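Local atomic coordinates of leucyl-trna synthetase (Plasmodium falciparum, PDB entry 5FOC), a protein that is the editing domain of a cytosolic leucyl-tRNA synthetase, a class I enzyme that joins leucine to its tRNA, and probably hydrolyses mischarged tRNA. Residues A[148-153]-A[188-193]; A[181-186]-A[197-202]; A[230-235]-A[366-371]; A[309-314]-A[330-335]; A[316-319]-A[323-326]. The protein carries 2 engineered substitutions. All coordinates share one frame; numbering follows the deposited sequence.

Contact 1. Residues A[148-153]-A[188-193]; sequences YLTLGF and NSLYNL
Leu190 carries this contact from its place in helix 190-195, with CG anti to the carbonyl carbon (chi1 -71°) and an extended chi2 that sends its two methyls toward strand 146-152. Thr150 meets it from the strand. Its OG1 lies anti to the backbone N (chi1 -163°), which leaves the methyl CG2 as the group that touches the leucine. CG2 of Thr150 lies 4.1 Å from CD2 of Leu190, and the two side chains pass alongside in opposite directions. The other branch of Leu190 reaches the tyrosine two residues earlier in the strand. CD1 of Leu190 approaches CG of Tyr148 to 4.3 Å, obliquely to the ring. Both are loose apolar contacts, and the backbones stay well apart, with 8.6 Å between CA of Tyr148 and CA of Leu190. The helix here packs on one side of the central mixed sheet of the editing domain. Strand 181-185 leads into it and pairs antiparallel with strand 146-152, so the helix folds back over the strand pair it follows. Cys185 of that strand also touches Leu190. Thr150 divides its two branches between different tasks. Its methyl serves the apolar contact, while its hydroxyl is hydrogen-bonded to the backbone O of Phe213. Leu190 and Thr150 are both buried, whereas Tyr148 is partly exposed.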
# COMPACT_ATOMS: atom_id res chain seq x y z
N TYR A 148 7.29 -8.70 -2.09
CA TYR A 148 8.36 -8.72 -3.05
C TYR A 148 8.78 -7.30 -3.43
O TYR A 148 7.98 -6.41 -3.50
CB TYR A 148 7.92 -9.51 -4.32
CG TYR A 148 7.83 -10.99 -4.04
CD1 TYR A 148 6.79 -11.50 -3.25
CD2 TYR A 148 8.77 -11.88 -4.55
CE1 TYR A 148 6.69 -12.86 -2.98
CE2 TYR A 148 8.65 -13.26 -4.32
CZ TYR A 148 7.62 -13.73 -3.52
OH TYR A 148 7.49 -15.08 -3.25
N LEU A 149 10.09 -7.14 -3.65
CA LEU A 149 10.65 -5.87 -4.12
C LEU A 149 11.12 -6.12 -5.55
O LEU A 149 11.89 -7.04 -5.78
CB LEU A 149 11.88 -5.42 -3.25
CG LEU A 149 11.47 -4.82 -1.92
CD1 LEU A 149 10.75 -5.75 -0.97
CD2 LEU A 149 12.78 -4.37 -1.28
N THR A 150 10.68 -5.25 -6.46
CA THR A 150 10.99 -5.33 -7.88
C THR A 150 10.98 -3.93 -8.52
O THR A 150 10.22 -3.02 -8.09
CB THR A 150 9.98 -6.24 -8.62
OG1 THR A 150 10.57 -6.59 -9.86
CG2 THR A 150 8.69 -5.56 -8.84
N LEU A 151 11.82 -3.75 -9.53
CA LEU A 151 12.00 -2.47 -10.18
C LEU A 151 10.93 -2.25 -11.25
O LEU A 151 10.56 -3.24 -11.93
CB LEU A 151 13.40 -2.37 -10.80
CG LEU A 151 14.63 -2.16 -9.85
CD1 LEU A 151 15.91 -2.49 -10.56
CD2 LEU A 151 14.57 -0.71 -9.42
N GLY A 152 10.39 -1.06 -11.38
CA GLY A 152 9.37 -0.82 -12.40
C GLY A 152 9.36 0.61 -12.86
O GLY A 152 10.17 1.47 -12.39
N PHE A 153 8.42 0.88 -13.73
CA PHE A 153 8.32 2.14 -14.42
C PHE A 153 7.44 3.12 -13.66
O PHE A 153 6.48 2.73 -12.97
CB PHE A 153 7.71 1.93 -15.80
CG PHE A 153 8.47 0.92 -16.66
CD1 PHE A 153 9.69 1.28 -17.22
CD2 PHE A 153 7.98 -0.35 -16.89
CE1 PHE A 153 10.42 0.41 -17.98
CE2 PHE A 153 8.70 -1.25 -17.69
CZ PHE A 153 9.92 -0.87 -18.23
N ASN A 188 1.16 -12.33 -5.84
CA ASN A 188 -0.09 -12.30 -6.64
C ASN A 188 -0.10 -11.23 -7.72
O ASN A 188 -0.56 -11.45 -8.82
CB ASN A 188 -1.30 -12.07 -5.73
CG ASN A 188 -2.59 -11.91 -6.51
OD1 ASN A 188 -3.11 -12.94 -7.04
ND2 ASN A 188 -3.11 -10.71 -6.63
N SER A 189 0.37 -10.03 -7.39
CA SER A 189 0.29 -8.92 -8.34
C SER A 189 1.31 -8.96 -9.47
O SER A 189 1.16 -8.26 -10.44
CB SER A 189 0.37 -7.58 -7.61
OG SER A 189 1.63 -7.40 -7.02
N LEU A 190 2.36 -9.76 -9.36
CA LEU A 190 3.55 -9.54 -10.19
C LEU A 190 3.32 -9.64 -11.68
O LEU A 190 3.56 -8.71 -12.44
CB LEU A 190 4.70 -10.44 -9.75
CG LEU A 190 5.37 -10.10 -8.40
CD1 LEU A 190 6.32 -11.22 -8.03
CD2 LEU A 190 6.11 -8.74 -8.39
N TYR A 191 2.69 -10.75 -12.12
CA TYR A 191 2.56 -10.88 -13.53
C TYR A 191 1.48 -9.95 -14.08
O TYR A 191 1.61 -9.51 -15.22
CB TYR A 191 2.32 -12.31 -13.89
CG TYR A 191 3.41 -13.26 -13.57
CD1 TYR A 191 4.66 -13.10 -14.11
CD2 TYR A 191 3.16 -14.40 -12.81
CE1 TYR A 191 5.69 -14.01 -13.84
CE2 TYR A 191 4.17 -15.33 -12.54
CZ TYR A 191 5.43 -15.12 -13.06
OH TYR A 191 6.46 -16.01 -12.82
N ASN A 192 0.47 -9.64 -13.27
CA ASN A 192 -0.55 -8.63 -13.61
C ASN A 192 0.10 -7.27 -13.81
O ASN A 192 -0.16 -6.53 -14.73
CB ASN A 192 -1.64 -8.56 -12.53
CG ASN A 192 -2.38 -9.90 -12.32
OD1 ASN A 192 -2.42 -10.45 -11.18
ND2 ASN A 192 -2.95 -10.43 -13.38
N LEU A 193 1.01 -6.92 -12.90
CA LEU A 193 1.74 -5.68 -13.10
C LEU A 193 2.55 -5.66 -14.41
O LEU A 193 2.55 -4.64 -15.13
CB LEU A 193 2.67 -5.40 -11.91
CG LEU A 193 1.99 -5.10 -10.57
CD1 LEU A 193 3.03 -5.15 -9.42
CD2 LEU A 193 1.22 -3.79 -10.61

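Contact 2. Residues A[181-186]-A[197-202]; sequences NIYVCS and GIIPLL
Tyr183 sends its ring from strand 181-185 against two consecutive isoleucines of the segment 197-202. The closer packing is with Ile198, whose CG2 lies 3.8 Å from CE2 of Tyr183. That methyl is anti to the backbone N, and the two side chains cross at about a right angle. Ile199 brings its own CG2 to 4.0 Å from CD2 of Tyr183, but runs past the ring in the opposite direction. Both methyls approach the ring obliquely. One ring face is covered from within the strand by CB of Asn181, 3.7 Å above the plane and toward the rim. The phenol end is fixed by hydrogen bonds. ND2 of Asn181 gives OH of Tyr183 a nearly straight one of 3.0 Å, with that oxygen in the amide plane, and the hydroxyl is also bonded to O of Phe153. The rest of the segment is looser: Leu201 and Leu202 move away from strand 181-185 and are partly exposed. Gly197, also partly exposed, ends helix 190-195 in a Schellman motif with positive phi. From this cap the chain packs its isoleucines on the mixed sheet, then enters strand 201-202, which pairs in parallel with strand 169-170 in a small separate sheet.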
# COMPACT_ATOMS: atom_id res chain seq x y z
N ASN A 181 11.81 3.13 -10.07
CA ASN A 181 11.11 2.87 -8.81
C ASN A 181 11.31 1.46 -8.34
O ASN A 181 11.26 0.51 -9.17
CB ASN A 181 9.58 3.13 -8.99
CG ASN A 181 9.28 4.54 -9.41
OD1 ASN A 181 10.10 5.45 -9.19
ND2 ASN A 181 8.13 4.77 -10.03
N ILE A 182 11.57 1.29 -7.04
CA ILE A 182 11.53 0.02 -6.38
C ILE A 182 10.11 -0.12 -5.87
O ILE A 182 9.72 0.56 -4.97
CB ILE A 182 12.52 -0.10 -5.21
CG1 ILE A 182 13.93 -0.02 -5.74
CG2 ILE A 182 12.31 -1.39 -4.47
CD1 ILE A 182 14.95 0.37 -4.70
N TYR A 183 9.33 -1.06 -6.46
CA TYR A 183 8.01 -1.37 -5.94
C TYR A 183 7.96 -2.51 -4.96
O TYR A 183 8.68 -3.47 -5.11
CB TYR A 183 7.07 -1.67 -7.12
CG TYR A 183 6.76 -0.49 -8.02
CD1 TYR A 183 6.32 0.74 -7.48
CD2 TYR A 183 6.95 -0.56 -9.41
CE1 TYR A 183 6.02 1.82 -8.31
CE2 TYR A 183 6.66 0.53 -10.24
CZ TYR A 183 6.19 1.72 -9.69
OH TYR A 183 5.89 2.85 -10.41
N VAL A 184 7.12 -2.36 -3.93
CA VAL A 184 6.86 -3.40 -2.98
C VAL A 184 5.40 -3.86 -3.22
O VAL A 184 4.46 -3.04 -3.22
CB VAL A 184 6.95 -2.93 -1.51
CG1 VAL A 184 6.85 -4.10 -0.58
CG2 VAL A 184 8.29 -2.20 -1.27
N CYS A 185 5.24 -5.17 -3.35
CA CYS A 185 3.91 -5.74 -3.73
C CYS A 185 3.90 -7.23 -3.48
O CYS A 185 4.92 -7.87 -3.33
CB CYS A 185 3.63 -5.43 -5.18
SG CYS A 185 4.86 -6.08 -6.34
N SER A 186 2.68 -7.79 -3.51
CA SER A 186 2.51 -9.21 -3.33
C SER A 186 2.96 -10.01 -4.59
O SER A 186 3.04 -9.51 -5.71
CB SER A 186 1.01 -9.51 -3.08
OG SER A 186 0.23 -9.10 -4.19
N GLY A 197 2.20 -3.25 -17.97
CA GLY A 197 3.35 -2.36 -18.27
C GLY A 197 3.94 -1.58 -17.13
O GLY A 197 4.65 -0.59 -17.37
N ILE A 198 3.65 -2.00 -15.90
CA ILE A 198 4.14 -1.31 -14.70
C ILE A 198 5.51 -1.85 -14.30
O ILE A 198 6.33 -1.09 -13.79
CB ILE A 198 3.14 -1.44 -13.53
CG1 ILE A 198 1.79 -0.84 -13.99
CG2 ILE A 198 3.68 -0.77 -12.25
CD1 ILE A 198 0.60 -1.10 -13.08
N ILE A 199 5.77 -3.13 -14.48
CA ILE A 199 7.11 -3.70 -14.27
C ILE A 199 7.51 -4.49 -15.49
O ILE A 199 6.61 -4.92 -16.23
CB ILE A 199 7.17 -4.57 -13.00
CG1 ILE A 199 6.43 -5.92 -13.18
CG2 ILE A 199 6.63 -3.82 -11.78
CD1 ILE A 199 6.59 -6.86 -12.01
N PRO A 200 8.80 -4.70 -15.73
CA PRO A 200 9.29 -5.52 -16.81
C PRO A 200 9.40 -6.97 -16.41
O PRO A 200 9.33 -7.31 -15.24
CB PRO A 200 10.66 -4.97 -17.07
CG PRO A 200 11.10 -4.50 -15.74
CD PRO A 200 9.91 -3.99 -15.04
N LEU A 201 9.54 -7.80 -17.44
CA LEU A 201 9.96 -9.21 -17.32
C LEU A 201 11.45 -9.29 -17.60
O LEU A 201 11.97 -8.52 -18.38
CB LEU A 201 9.18 -10.10 -18.28
CG LEU A 201 7.69 -10.33 -18.08
CD1 LEU A 201 7.12 -11.17 -19.22
CD2 LEU A 201 7.51 -10.98 -16.71
N LEU A 202 12.13 -10.21 -16.93
CA LEU A 202 13.56 -10.40 -17.01
C LEU A 202 13.88 -11.47 -18.06
O LEU A 202 13.18 -12.46 -18.17
CB LEU A 202 14.09 -10.82 -15.64
CG LEU A 202 15.53 -11.26 -15.45
CD1 LEU A 202 16.49 -10.10 -15.57
CD2 LEU A 202 15.69 -12.00 -14.12

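Contact 3. Residues A[230-235]-A[366-371]; sequences TNISKI and NLDGFL
The nearest CA atoms of the two segments, those of Asn231 and Asp368, are 6.7 Å apart, where the loop after strand 227-229 passes the turn leading into strand 369-373. Side chains bridge this gap. ND2 of Asn231 donates a hydrogen bond of 3.2 Å to OD1 of Asp368, with an N-H...O angle of 164°. The acceptor lies in the amide plane of the asparagine. On the aspartate the donor arrives on the syn side, but 35° out of the carboxylate plane. The amide and carboxylate planes are 56° apart. OD1 of Asp368 also rests 3.5 Å from CB of Asn231. Each end is shaped by a local turn motif. Leu367, at positive phi, closes helix 352-365 in a Schellman motif just before Asp368. On the other side Thr230 forms an ST turn and ST motif: its OG1 accepts from N of Ile232 at 3.0 Å and from N of Ser233 at 2.9 Å. These bonds brace the loop that carries Asn231. Ile232 adds a looser touch, its CG1 4.3 Å from OD2 of Asp368, and its side chain also packs on Ile363 of helix 352-365. Asn231 is exposed, and Asp368 is partly so.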
# COMPACT_ATOMS: atom_id res chain seq x y z
N THR A 230 1.72 9.69 0.45
CA THR A 230 1.34 9.78 -0.97
C THR A 230 1.31 11.25 -1.38
O THR A 230 1.40 12.15 -0.48
CB THR A 230 -0.08 9.21 -1.24
OG1 THR A 230 -1.06 10.13 -0.80
CG2 THR A 230 -0.26 7.82 -0.61
N ASN A 231 1.18 11.56 -2.66
CA ASN A 231 1.05 12.96 -3.09
C ASN A 231 -0.40 13.47 -3.04
O ASN A 231 -0.68 14.59 -3.48
CB ASN A 231 1.66 13.16 -4.48
CG ASN A 231 3.17 13.03 -4.46
OD1 ASN A 231 3.84 13.49 -3.51
ND2 ASN A 231 3.72 12.44 -5.49
N ILE A 232 -1.30 12.65 -2.49
CA ILE A 232 -2.68 13.00 -2.34
C ILE A 232 -3.09 13.22 -0.89
O ILE A 232 -4.04 13.95 -0.62
CB ILE A 232 -3.59 11.89 -2.98
CG1 ILE A 232 -3.07 11.52 -4.35
CG2 ILE A 232 -5.04 12.35 -3.04
CD1 ILE A 232 -3.60 10.20 -4.87
N SER A 233 -2.41 12.58 0.05
CA SER A 233 -2.84 12.55 1.44
C SER A 233 -2.65 13.93 2.12
O SER A 233 -1.64 14.61 1.85
CB SER A 233 -2.09 11.47 2.20
OG SER A 233 -0.67 11.66 2.20
N LYS A 234 -3.63 14.30 2.92
CA LYS A 234 -3.61 15.52 3.70
C LYS A 234 -2.36 15.55 4.59
O LYS A 234 -1.64 16.62 4.68
CB LYS A 234 -4.85 15.63 4.59
CG LYS A 234 -4.91 16.99 5.29
CD LYS A 234 -6.15 17.22 6.09
CE LYS A 234 -6.06 16.58 7.43
NZ LYS A 234 -7.05 17.18 8.35
N ILE A 235 -2.15 14.46 5.33
CA ILE A 235 -0.95 14.27 6.19
C ILE A 235 0.07 13.37 5.53
O ILE A 235 -0.28 12.53 4.64
CB ILE A 235 -1.31 13.75 7.60
CG1 ILE A 235 -1.91 12.34 7.58
CG2 ILE A 235 -2.23 14.72 8.28
CD1 ILE A 235 -2.35 11.81 8.92
N ASN A 366 -1.65 12.47 -13.13
CA ASN A 366 -0.59 13.06 -12.30
C ASN A 366 0.55 12.09 -12.00
O ASN A 366 1.47 12.45 -11.28
CB ASN A 366 -1.17 13.57 -10.96
CG ASN A 366 -2.06 14.80 -11.13
OD1 ASN A 366 -2.00 15.50 -12.12
ND2 ASN A 366 -2.89 15.07 -10.12
N LEU A 367 0.49 10.86 -12.51
CA LEU A 367 1.47 9.83 -12.23
C LEU A 367 1.58 9.50 -10.74
O LEU A 367 2.64 9.13 -10.26
CB LEU A 367 2.84 10.23 -12.81
CG LEU A 367 2.86 10.60 -14.28
CD1 LEU A 367 4.29 10.78 -14.74
CD2 LEU A 367 2.18 9.57 -15.16
N ASP A 368 0.46 9.59 -10.03
CA ASP A 368 0.37 9.22 -8.61
C ASP A 368 -0.09 7.79 -8.38
O ASP A 368 -0.17 7.34 -7.23
CB ASP A 368 -0.51 10.20 -7.87
CG ASP A 368 0.17 11.55 -7.66
OD1 ASP A 368 1.41 11.58 -7.57
OD2 ASP A 368 -0.52 12.57 -7.63
N GLY A 369 -0.36 7.09 -9.47
CA GLY A 369 -0.82 5.73 -9.43
C GLY A 369 -1.19 5.17 -10.81
O GLY A 369 -0.88 5.76 -11.83
N PHE A 370 -1.81 3.98 -10.78
CA PHE A 370 -2.06 3.16 -11.96
C PHE A 370 -3.43 2.51 -11.84
O PHE A 370 -3.92 2.26 -10.75
CB PHE A 370 -1.06 2.03 -12.06
CG PHE A 370 0.38 2.46 -12.06
CD1 PHE A 370 0.97 3.03 -13.20
CD2 PHE A 370 1.15 2.29 -10.94
CE1 PHE A 370 2.31 3.39 -13.22
CE2 PHE A 370 2.49 2.67 -10.95
CZ PHE A 370 3.06 3.24 -12.08
N LEU A 371 -4.01 2.23 -13.01
CA LEU A 371 -5.14 1.31 -13.06
C LEU A 371 -4.60 -0.10 -13.15
O LEU A 371 -3.59 -0.31 -13.81
CB LEU A 371 -6.05 1.64 -14.23
CG LEU A 371 -6.69 3.04 -14.22
CD1 LEU A 371 -7.66 3.27 -15.38
CD2 LEU A 371 -7.37 3.38 -12.89

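Contact 4. Residues A[309-314]-A[330-335]; sequences KYYYEK and EVLYKK
Tyr311 makes the apolar part of this contact with Leu332; their CA atoms are the nearest between the two segments, 8.0 Å apart. A single methyl does the touching: CD1 of Leu332 lies 3.6 Å from CD2 of Tyr311 and 3.7 Å from CE2 of Tyr311. It approaches the ring obliquely. CG of Leu332 stands anti to its backbone N (chi1 178°), which carries the branch across to the tyrosine. The aromatic part lies within helix 307-314. Tyr310 places its CD2 3.7 Å above the plane of the Tyr311 ring, over its centre, and this neighbour therefore covers one face. The contact joins helix 307-314 to helix 325-339, consecutive helices of the editing domain joined by a loop. Thr263 of helix 263-274 touches both Tyr311 and Leu332, and thus a third helix borders the same buried spot. The remaining contact is between the phenol oxygen and the aliphatic part of a lysine. Lys335 runs across the tyrosine at about a right angle, with its CE 3.4 Å and its CD 3.6 Å from OH of Tyr311. Its chain bends at chi4 (73°), and NZ forms a salt bridge with Glu339, one turn further along the same helix. The tyrosine is buried, while Lys335 at the border is partly exposed.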
# COMPACT_ATOMS: atom_id res chain seq x y z
N LYS A 309 -16.92 4.87 11.05
CA LYS A 309 -17.26 4.77 12.46
C LYS A 309 -18.77 4.55 12.64
O LYS A 309 -19.19 3.73 13.45
CB LYS A 309 -16.83 6.05 13.19
CG LYS A 309 -17.08 6.04 14.70
CD LYS A 309 -16.59 7.31 15.38
CE LYS A 309 -17.11 7.28 16.80
NZ LYS A 309 -16.77 8.44 17.64
N TYR A 310 -19.58 5.31 11.91
CA TYR A 310 -21.05 5.20 12.03
C TYR A 310 -21.53 3.74 11.84
O TYR A 310 -22.29 3.25 12.64
CB TYR A 310 -21.77 6.12 11.04
CG TYR A 310 -23.26 6.06 11.15
CD1 TYR A 310 -23.96 6.88 12.04
CD2 TYR A 310 -24.00 5.16 10.36
CE1 TYR A 310 -25.35 6.80 12.15
CE2 TYR A 310 -25.37 5.09 10.45
CZ TYR A 310 -26.04 5.91 11.35
OH TYR A 310 -27.41 5.83 11.42
N TYR A 311 -21.05 3.06 10.79
CA TYR A 311 -21.45 1.64 10.54
C TYR A 311 -20.76 0.62 11.46
O TYR A 311 -21.35 -0.41 11.79
CB TYR A 311 -21.34 1.26 9.06
CG TYR A 311 -22.44 1.94 8.30
CD1 TYR A 311 -23.77 1.44 8.33
CD2 TYR A 311 -22.23 3.14 7.64
CE1 TYR A 311 -24.82 2.09 7.67
CE2 TYR A 311 -23.27 3.79 6.94
CZ TYR A 311 -24.57 3.28 6.98
OH TYR A 311 -25.60 3.93 6.30
N TYR A 312 -19.52 0.92 11.89
CA TYR A 312 -18.87 0.14 12.94
C TYR A 312 -19.77 0.06 14.17
O TYR A 312 -20.05 -1.03 14.68
CB TYR A 312 -17.55 0.80 13.30
CG TYR A 312 -16.74 0.10 14.35
CD1 TYR A 312 -15.98 -1.03 14.04
CD2 TYR A 312 -16.71 0.59 15.67
CE1 TYR A 312 -15.22 -1.67 15.00
CE2 TYR A 312 -15.95 -0.05 16.64
CZ TYR A 312 -15.20 -1.17 16.30
OH TYR A 312 -14.45 -1.79 17.24
N GLU A 313 -20.26 1.21 14.61
CA GLU A 313 -21.08 1.30 15.82
C GLU A 313 -22.49 0.76 15.66
O GLU A 313 -22.97 0.02 16.51
CB GLU A 313 -21.17 2.75 16.29
CG GLU A 313 -19.84 3.31 16.78
CD GLU A 313 -19.94 4.78 17.13
OE1 GLU A 313 -20.90 5.43 16.62
OE2 GLU A 313 -19.08 5.29 17.90
N LYS A 314 -23.15 1.15 14.56
CA LYS A 314 -24.54 0.76 14.32
C LYS A 314 -24.64 -0.74 14.10
O LYS A 314 -25.58 -1.34 14.60
CB LYS A 314 -25.11 1.51 13.12
CG LYS A 314 -26.59 1.26 12.84
CD LYS A 314 -26.97 1.93 11.54
CE LYS A 314 -28.43 1.70 11.19
NZ LYS A 314 -28.81 2.61 10.08
N GLU A 330 -19.17 -4.24 1.85
CA GLU A 330 -19.82 -4.25 0.55
C GLU A 330 -21.03 -3.29 0.48
O GLU A 330 -21.14 -2.51 -0.48
CB GLU A 330 -20.18 -5.71 0.15
CG GLU A 330 -18.93 -6.54 -0.18
CD GLU A 330 -19.12 -8.06 -0.16
OE1 GLU A 330 -20.19 -8.56 0.26
OE2 GLU A 330 -18.16 -8.78 -0.54
N VAL A 331 -21.89 -3.32 1.50
CA VAL A 331 -23.05 -2.43 1.63
C VAL A 331 -22.66 -0.95 1.70
O VAL A 331 -23.26 -0.10 1.03
CB VAL A 331 -23.90 -2.81 2.86
CG1 VAL A 331 -24.99 -1.78 3.17
CG2 VAL A 331 -24.55 -4.18 2.65
N LEU A 332 -21.65 -0.64 2.52
CA LEU A 332 -21.18 0.75 2.64
C LEU A 332 -20.53 1.24 1.34
O LEU A 332 -20.76 2.37 0.93
CB LEU A 332 -20.20 0.91 3.82
CG LEU A 332 -19.60 2.29 4.00
CD1 LEU A 332 -20.68 3.29 4.39
CD2 LEU A 332 -18.49 2.24 5.07
N TYR A 333 -19.77 0.37 0.68
CA TYR A 333 -19.17 0.73 -0.59
C TYR A 333 -20.21 1.19 -1.60
O TYR A 333 -20.06 2.22 -2.25
CB TYR A 333 -18.35 -0.45 -1.12
CG TYR A 333 -17.84 -0.35 -2.53
CD1 TYR A 333 -16.66 0.29 -2.85
CD2 TYR A 333 -18.54 -1.00 -3.57
CE1 TYR A 333 -16.20 0.34 -4.15
CE2 TYR A 333 -18.08 -0.97 -4.89
CZ TYR A 333 -16.90 -0.31 -5.18
OH TYR A 333 -16.41 -0.24 -6.46
N LYS A 334 -21.28 0.38 -1.74
CA LYS A 334 -22.36 0.68 -2.72
C LYS A 334 -23.15 1.95 -2.32
O LYS A 334 -23.43 2.83 -3.12
CB LYS A 334 -23.24 -0.57 -2.88
CG LYS A 334 -22.64 -1.58 -3.87
CD LYS A 334 -23.55 -2.80 -4.07
CE LYS A 334 -22.79 -3.99 -4.67
NZ LYS A 334 -21.79 -4.61 -3.73
N LYS A 335 -23.36 2.12 -1.01
CA LYS A 335 -24.08 3.27 -0.52
C LYS A 335 -23.31 4.57 -0.74
O LYS A 335 -23.85 5.55 -1.19
CB LYS A 335 -24.42 3.10 0.95
CG LYS A 335 -25.43 4.10 1.46
CD LYS A 335 -26.09 3.59 2.73
CE LYS A 335 -27.05 4.61 3.32
NZ LYS A 335 -28.30 4.74 2.54

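Contact 5. Residues A[316-319]-A[323-326]; sequences KVSS and VKLQ
Lys324 loses the most surface here, and its ammonium group reaches back to the carbonyl of Lys316. NZ of Lys324 donates a hydrogen bond to O of Lys316, modelled at 2.5 Å, so short that the exact distance is doubtful. CG of this lysine sits between its backbone N and carbonyl carbon (chi1 83°). From there the chain runs out extended and bends only at its end. On the way CE of Lys324 passes 3.3 Å from CA of Val317, and it also lies 3.9 Å from CG2 of Val317. The ammonium has a second partner in Asp322, with which it forms a salt bridge. Asp322 also accepts from the backbone N of Ser318, so one carboxylate joins both sides of the loop.

Leu325 and Val317 form the apolar half and are both buried. Their side chains appear to cross at about a right angle. Methyls of the two are modelled closer than carbons can sit, and Leu325 has two conformers, so the detail of this packing is doubtful. Behind it, Leu325 also touches Ala267 of helix 263-274. Val317 follows Lys316, which ends helix 307-314 with positive phi in a Schellman motif, and the loop then leads to the start of helix 325-339.

Polar and apolar halves thus lie side by side. The lysine ties the end of one helix to the approach of the next. Its place just beyond the helix C-terminus may make the Lys316 carbonyl a somewhat better acceptor. The nearby carboxylate of Asp322 would also tend to keep the ammonium protonated.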
# COMPACT_ATOMS: atom_id res chain seq x y z
N LYS A 316 -22.59 -3.00 15.24
CA LYS A 316 -22.00 -3.64 16.42
C LYS A 316 -20.77 -4.48 16.10
O LYS A 316 -20.59 -5.56 16.67
CB LYS A 316 -23.06 -4.45 17.19
CG LYS A 316 -24.25 -3.62 17.61
CD LYS A 316 -23.89 -2.72 18.78
CE LYS A 316 -24.93 -1.63 18.91
NZ LYS A 316 -24.96 -1.13 20.31
N VAL A 317 -19.93 -3.98 15.21
CA VAL A 317 -18.72 -4.69 14.80
C VAL A 317 -17.82 -4.91 16.00
O VAL A 317 -17.49 -3.96 16.72
CB VAL A 317 -17.92 -3.92 13.75
CG1 VAL A 317 -16.55 -4.58 13.54
CG2 VAL A 317 -18.73 -3.77 12.46
N SER A 318 -17.39 -6.16 16.20
CA SER A 318 -16.67 -6.55 17.41
C SER A 318 -15.17 -6.44 17.32
O SER A 318 -14.53 -6.29 18.34
CB SER A 318 -17.08 -7.95 17.82
OG SER A 318 -18.46 -7.91 18.12
N SER A 319 -14.63 -6.52 16.10
CA SER A 319 -13.22 -6.49 15.82
C SER A 319 -13.04 -6.39 14.30
O SER A 319 -14.01 -6.52 13.52
CB SER A 319 -12.51 -7.75 16.31
OG SER A 319 -12.81 -8.84 15.41
N VAL A 323 -16.72 -11.60 11.23
CA VAL A 323 -17.23 -12.19 9.98
C VAL A 323 -18.25 -11.33 9.26
O VAL A 323 -18.45 -11.49 8.04
CB VAL A 323 -17.85 -13.60 10.21
CG1 VAL A 323 -16.80 -14.57 10.71
CG2 VAL A 323 -19.10 -13.55 11.09
N LYS A 324 -18.94 -10.45 9.98
CA LYS A 324 -19.95 -9.63 9.36
C LYS A 324 -19.36 -8.44 8.61
O LYS A 324 -20.06 -7.81 7.81
CB LYS A 324 -21.03 -9.22 10.39
CG LYS A 324 -20.67 -8.02 11.22
CD LYS A 324 -21.48 -7.87 12.51
CE LYS A 324 -20.78 -6.91 13.47
NZ LYS A 324 -20.91 -7.29 14.92
N LEU A 325 -18.08 -8.11 8.84
CA LEU A 325 -17.47 -6.95 8.18
C LEU A 325 -17.48 -6.98 6.69
O LEU A 325 -17.71 -5.96 6.06
CB LEU A 325 -16.00 -6.71 8.61
CG LEU A 325 -15.85 -5.59 9.60
CD1 LEU A 325 -16.92 -5.68 10.63
CD2 LEU A 325 -14.48 -5.71 10.23
N GLN A 326 -17.25 -8.16 6.11
CA GLN A 326 -17.21 -8.25 4.65
C GLN A 326 -18.50 -7.70 4.03
O GLN A 326 -18.41 -6.88 3.11
CB GLN A 326 -16.91 -9.68 4.16
CG GLN A 326 -16.54 -9.77 2.67
CD GLN A 326 -15.47 -8.76 2.21
OE1 GLN A 326 -14.51 -8.44 2.95
NE2 GLN A 326 -15.65 -8.22 1.01

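How the contacts relate
Contacts 1 and 2 are both buried, and each uses one of two neighbouring strands, 146-152 and 181-185; their centres are about 3 Å apart, and the backbone O of Thr150 in contact 1 probably bonds to N of Tyr183 in contact 2. Both are apolar across their segments. Contact 3 reaches the same sheet but lies at the surface, and is polar instead. Its Phe370 nevertheless packs against Tyr183 and Ile198 of contact 2. Contacts 4 and 5 lie across the chain's centre from contacts 1 and 2, and both use helix 325-339. Contact 4 is a mainly apolar helix pairing; contact 5, nested within its loop, is partly buried and adds a lysine-to-carbonyl bond.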